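Local coordinates for protein MxaA (Stigmatella aurantiaca, PDB 4W4T) that carries the terminal reductase domain, present here, of the myxalamid PKS-NRPS pathway, which probably releases the carrier-bound product by NADPH-dependent reduction to a primary alcohol, at residues 122-127 with 163-168; 37-42 with 173-178. One frame throughout, in Å; residues are numbered along the deposited sequence.

Interaction 1: residues 122-127 with 163-168; sequences GDIGQP and RAANVL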
loop_
_atom_site.group_PDB
_atom_site.type_symbol
_atom_site.label_atom_id
_atom_site.label_comp_id
_atom_site.label_asym_id
_atom_site.label_seq_id
_atom_site.Cartn_x
_atom_site.Cartn_y
_atom_site.Cartn_z
ATOM N N GLY A 122 17.953 15.243 16.756
ATOM C CA GLY A 122 16.579 15.672 16.889
ATOM C C GLY A 122 15.639 15.131 15.831
ATOM O O GLY A 122 16.029 14.380 14.928
ATOM N N ASP A 123 14.383 15.541 15.946
ATOM C CA ASP A 123 13.279 14.910 15.241
ATOM C C ASP A 123 12.212 15.961 15.021
ATOM O O ASP A 123 11.627 16.467 15.969
ATOM C CB ASP A 123 12.722 13.741 16.054
ATOM C CG ASP A 123 11.726 12.892 15.283
ATOM O OD1 ASP A 123 11.159 13.360 14.270
ATOM O OD2 ASP A 123 11.493 11.739 15.713
ATOM N N ILE A 124 11.968 16.287 13.759
ATOM C CA ILE A 124 10.937 17.237 13.398
ATOM C C ILE A 124 9.541 16.888 13.957
ATOM O O ILE A 124 8.702 17.768 14.167
ATOM C CB ILE A 124 10.877 17.357 11.859
ATOM C CG1 ILE A 124 10.326 18.722 11.466
ATOM C CG2 ILE A 124 10.130 16.182 11.230
ATOM C CD1 ILE A 124 11.176 19.855 11.978
ATOM N N GLY A 125 9.294 15.612 14.223
ATOM C CA GLY A 125 7.976 15.191 14.658
ATOM C C GLY A 125 7.807 15.176 16.172
ATOM O O GLY A 125 6.833 14.619 16.669
ATOM N N GLN A 126 8.744 15.785 16.897
ATOM C CA GLN A 126 8.704 15.812 18.369
ATOM C C GLN A 126 8.689 17.254 18.875
ATOM O O GLN A 126 9.212 18.142 18.197
ATOM C CB GLN A 126 9.913 15.072 18.952
ATOM C CG GLN A 126 9.953 13.583 18.635
ATOM C CD GLN A 126 8.866 12.820 19.364
ATOM O OE1 GLN A 126 8.401 13.246 20.419
ATOM N NE2 GLN A 126 8.456 11.691 18.810
ATOM N N PRO A 127 8.105 17.491 20.066
ATOM C CA PRO A 127 8.141 18.820 20.691
ATOM C C PRO A 127 9.557 19.362 20.753
ATOM O O PRO A 127 10.484 18.590 21.023
ATOM C CB PRO A 127 7.599 18.571 22.116
ATOM C CG PRO A 127 6.751 17.354 21.983
ATOM C CD PRO A 127 7.347 16.513 20.880
ATOM N N ARG A 163 0.722 14.868 10.555
ATOM C CA ARG A 163 0.476 15.988 11.451
ATOM C C ARG A 163 1.702 16.322 12.312
ATOM O O ARG A 163 2.104 17.488 12.414
ATOM C CB ARG A 163 -0.736 15.680 12.329
ATOM C CG ARG A 163 -1.225 16.854 13.145
ATOM C CD ARG A 163 -2.505 16.495 13.909
ATOM N NE ARG A 163 -2.953 17.616 14.727
ATOM C CZ ARG A 163 -2.543 17.864 15.966
ATOM N NH1 ARG A 163 -1.679 17.056 16.568
ATOM N NH2 ARG A 163 -3.009 18.924 16.612
ATOM N N ALA A 164 2.315 15.304 12.911
ATOM C CA ALA A 164 3.453 15.540 13.805
ATOM C C ALA A 164 4.625 16.189 13.063
ATOM O O ALA A 164 5.148 17.207 13.514
ATOM C CB ALA A 164 3.905 14.238 14.465
ATOM N N ALA A 165 5.019 15.610 11.928
ATOM C CA ALA A 165 6.203 16.090 11.220
ATOM C C ALA A 165 5.947 17.395 10.471
ATOM O O ALA A 165 6.796 18.291 10.475
ATOM C CB ALA A 165 6.719 15.038 10.263
ATOM N N ASN A 166 4.791 17.505 9.822
ATOM C CA ASN A 166 4.553 18.645 8.940
ATOM C C ASN A 166 3.865 19.804 9.623
ATOM O O ASN A 166 4.237 20.958 9.414
ATOM C CB ASN A 166 3.752 18.180 7.707
ATOM C CG ASN A 166 4.519 17.168 6.888
ATOM O OD1 ASN A 166 5.679 16.866 7.188
ATOM N ND2 ASN A 166 3.882 16.618 5.864
ATOM N N VAL A 167 2.885 19.510 10.473
ATOM C CA VAL A 167 2.152 20.579 11.120
ATOM C C VAL A 167 2.852 20.959 12.422
ATOM O O VAL A 167 3.274 22.100 12.579
ATOM C CB VAL A 167 0.678 20.203 11.396
ATOM C CG1 VAL A 167 -0.010 21.343 12.144
ATOM C CG2 VAL A 167 -0.055 19.882 10.076
ATOM N N LEU A 168 2.996 20.013 13.344
ATOM C CA LEU A 168 3.606 20.361 14.619
ATOM C C LEU A 168 5.096 20.700 14.441
ATOM O O LEU A 168 5.611 21.625 15.090
ATOM C CB LEU A 168 3.411 19.242 15.634
ATOM C CG LEU A 168 1.942 18.879 15.901
ATOM C CD1 LEU A 168 1.869 17.877 17.049
ATOM C CD2 LEU A 168 1.088 20.118 16.207
#
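Gly125 lies against Ala164 and Ala165 with its bare backbone, and the flat groups that meet here are peptides; the carboxylate of Asp123 lies within the loop, and the guanidinium of Arg163 sits on the helix, away from the contact. Gly125 N meets Asp123 OD1 at 2.9 Å from above the carboxylate plane, 47° out of it, with a nearly straight N-H...O angle of 165°. On the helix side, one face of the Arg163 guanidinium carries Leu168 CD2, offset toward the rim, while Arg163 NE forms a salt bridge with Asp35.

No hydrogen bond crosses the contact. Gly125 CA is 3.7 Å from Ala164 O, and the CA atoms of Gly125 and Ala165 come within 4.0 Å. Ala164 CB, for its part, rests 3.7 Å from Gly125 O. Ile124 supplies the larger side chain: with CG1 anti to the backbone N (chi1 -154°), CG2 falls between that N and the carbonyl carbon and meets Ala165 CB at 3.7 Å, and CG1 lies beside Ala165 O. The helix is irregular at this point, since Arg163 O accepts from both Val167 N and Leu168 N in a wider pi-type turn.

Bonds within the loop help set its shape. Asp123 OD1 closes an Asx turn, and Gln126 N bonds to Asp123 O at 3.1 Å in a type I turn. Asp123, Ile124 and Gly125 are NADPH-binding residues of this protein, although no cofactor is bound to this chain, so the helix backs a cofactor-binding loop that follows strand 117-121 of the parallel sheet, as in the Rossmann fold of short-chain dehydrogenases.

Interaction 2: residues 37-42 with 173-178; sequences VLDAEI and ILRLAT
Arg175 spreads the edge of its guanidinium between two loop carboxylates, Asp39 OD2 at 3.4 Å from NH2 and Glu41 OE2 at 3.3 Å from NH1, while the stronger salt bridge of NH2 is to Glu172, on the same helix. Both loop pairs are salt bridges, but their hydrogen bonds are weak, and the carboxylate planes are turned 32° and 34° from that of the guanidinium. A bend at chi3 (-56°) turns the arginine chain toward the loop.

Over one guanidinium face sits Ile42 CD1, 3.8 Å above the Arg175 plane and offset toward its rim. The other branch, Ile42 CG2, reaches the helix itself, 3.8 Å from Leu174 CB and 3.7 Å from Thr178 OG1. Cut back to an alanine, this position would probably lose the cover over that guanidinium face and open a gap beside Leu174 CB and Thr178 OG1. Deeper in, Leu38 CD1 meets Leu174 CD1 at 3.9 Å, and both leucines also touch helix 217-234.

The contact thus joins an apolar interior to a charged margin. The three carboxylates probably offset the positive charge of Arg175 and of nearby Arg171, and the long bonds to the loop suggest general electrostatic attraction more than tightly directed pairing.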
loop_
_atom_site.group_PDB
_atom_site.type_symbol
_atom_site.label_atom_id
_atom_site.label_comp_id
_atom_site.label_asym_id
_atom_site.label_seq_id
_atom_site.Cartn_x
_atom_site.Cartn_y
_atom_site.Cartn_z
ATOM N N VAL A 37 -4.396 27.284 13.412
ATOM C CA VAL A 37 -4.338 28.383 14.370
ATOM C C VAL A 37 -3.003 28.351 15.097
ATOM O O VAL A 37 -2.665 27.368 15.743
ATOM C CB VAL A 37 -5.495 28.311 15.375
ATOM C CG1 VAL A 37 -5.344 29.370 16.456
ATOM C CG2 VAL A 37 -6.820 28.470 14.641
ATOM N N LEU A 38 -2.236 29.433 14.976
ATOM C CA LEU A 38 -0.904 29.494 15.568
ATOM C C LEU A 38 -0.967 29.947 17.032
ATOM O O LEU A 38 -1.531 31.005 17.326
ATOM C CB LEU A 38 -0.011 30.441 14.763
ATOM C CG LEU A 38 1.465 30.501 15.156
ATOM C CD1 LEU A 38 2.113 29.132 15.030
ATOM C CD2 LEU A 38 2.191 31.515 14.302
ATOM N N ASP A 39 -0.392 29.139 17.925
ATOM C CA ASP A 39 -0.356 29.434 19.362
ATOM C C ASP A 39 0.011 30.889 19.607
ATOM O O ASP A 39 0.925 31.418 18.971
ATOM C CB ASP A 39 0.646 28.540 20.072
ATOM C CG ASP A 39 0.272 27.083 20.005
ATOM O OD1 ASP A 39 -0.926 26.774 19.809
ATOM O OD2 ASP A 39 1.178 26.237 20.148
ATOM N N ALA A 40 -0.703 31.522 20.533
ATOM C CA ALA A 40 -0.565 32.957 20.773
ATOM C C ALA A 40 0.845 33.370 21.162
ATOM O O ALA A 40 1.280 34.479 20.834
ATOM C CB ALA A 40 -1.553 33.399 21.852
ATOM N N GLU A 41 1.564 32.492 21.850
ATOM C CA GLU A 41 2.883 32.856 22.358
ATOM C C GLU A 41 3.944 32.823 21.263
ATOM O O GLU A 41 5.024 33.388 21.432
ATOM C CB GLU A 41 3.304 31.946 23.512
ATOM C CG GLU A 41 3.639 30.513 23.130
ATOM C CD GLU A 41 2.443 29.577 23.200
ATOM O OE1 GLU A 41 1.295 30.072 23.188
ATOM O OE2 GLU A 41 2.656 28.341 23.262
ATOM N N ILE A 42 3.645 32.177 20.139
ATOM C CA ILE A 42 4.582 32.196 19.025
ATOM C C ILE A 42 4.418 33.528 18.306
ATOM O O ILE A 42 3.651 33.663 17.345
ATOM C CB ILE A 42 4.372 31.007 18.080
ATOM C CG1 ILE A 42 4.533 29.703 18.869
ATOM C CG2 ILE A 42 5.346 31.078 16.895
ATOM C CD1 ILE A 42 4.229 28.453 18.079
ATOM N N ILE A 173 9.326 24.840 14.683
ATOM C CA ILE A 173 10.293 25.674 13.965
ATOM C C ILE A 173 9.938 27.133 14.157
ATOM O O ILE A 173 10.814 27.977 14.385
ATOM C CB ILE A 173 10.324 25.317 12.443
ATOM C CG1 ILE A 173 11.096 24.012 12.223
ATOM C CG2 ILE A 173 10.899 26.476 11.590
ATOM C CD1 ILE A 173 12.597 24.107 12.576
ATOM N N LEU A 174 8.646 27.447 14.078
ATOM C CA LEU A 174 8.209 28.825 14.313
ATOM C C LEU A 174 8.483 29.240 15.753
ATOM O O LEU A 174 8.830 30.383 16.020
ATOM C CB LEU A 174 6.726 28.999 13.997
ATOM C CG LEU A 174 6.397 28.836 12.508
ATOM C CD1 LEU A 174 4.880 28.815 12.276
ATOM C CD2 LEU A 174 7.058 29.959 11.692
ATOM N N ARG A 175 8.325 28.300 16.670
ATOM C CA ARG A 175 8.665 28.533 18.073
ATOM C C ARG A 175 10.140 28.918 18.239
ATOM O O ARG A 175 10.477 29.865 18.940
ATOM C CB ARG A 175 8.350 27.281 18.890
ATOM C CG ARG A 175 8.249 27.526 20.363
ATOM C CD ARG A 175 7.952 26.234 21.139
ATOM N NE ARG A 175 6.734 25.543 20.692
ATOM C CZ ARG A 175 5.494 25.956 20.954
ATOM N NH1 ARG A 175 5.282 27.081 21.631
ATOM N NH2 ARG A 175 4.461 25.254 20.524
ATOM N N LEU A 176 11.015 28.159 17.601
ATOM C CA LEU A 176 12.448 28.431 17.657
ATOM C C LEU A 176 12.771 29.780 17.016
ATOM O O LEU A 176 13.607 30.546 17.512
ATOM C CB LEU A 176 13.221 27.303 16.971
ATOM C CG LEU A 176 14.740 27.458 16.892
ATOM C CD1 LEU A 176 15.366 27.337 18.280
ATOM C CD2 LEU A 176 15.347 26.452 15.930
ATOM N N ALA A 177 12.093 30.081 15.914
ATOM C CA ALA A 177 12.331 31.319 15.176
ATOM C C ALA A 177 11.904 32.550 15.976
ATOM O O ALA A 177 12.312 33.667 15.667
ATOM C CB ALA A 177 11.599 31.282 13.836
ATOM N N THR A 178 11.084 32.350 17.010
ATOM C CA THR A 178 10.635 33.466 17.827
ATOM C C THR A 178 11.137 33.375 19.269
ATOM O O THR A 178 10.733 34.172 20.107
ATOM C CB THR A 178 9.093 33.575 17.853
ATOM O OG1 THR A 178 8.530 32.324 18.282
ATOM C CG2 THR A 178 8.550 33.942 16.473
HETATM O O HOH W 1 7.863 33.279 21.583
#

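How the interactions relate
Both contacts use helix 159-177, interaction 1 in its N-terminal half and interaction 2 at its C-terminal end, with their centres about 14 Å apart. They meet where Ile124 CD1 packs 4.2 Å from Ile173 CG1. Along the chain, interaction 1 is nested within the loop that interaction 2 closes. Their relation to the cofactor differs: Asp123, Ile124 and Gly125 belong to the NADPH site, and the side chain of Ala165 lies about 6 Å from that of Ala151, another NADPH-binding residue. Interaction 2 is further off, the side chain of Leu174 being about 10 Å from that of Ile124; it attaches the segment preceding strand 57-61 to the helix that backs the cofactor loop.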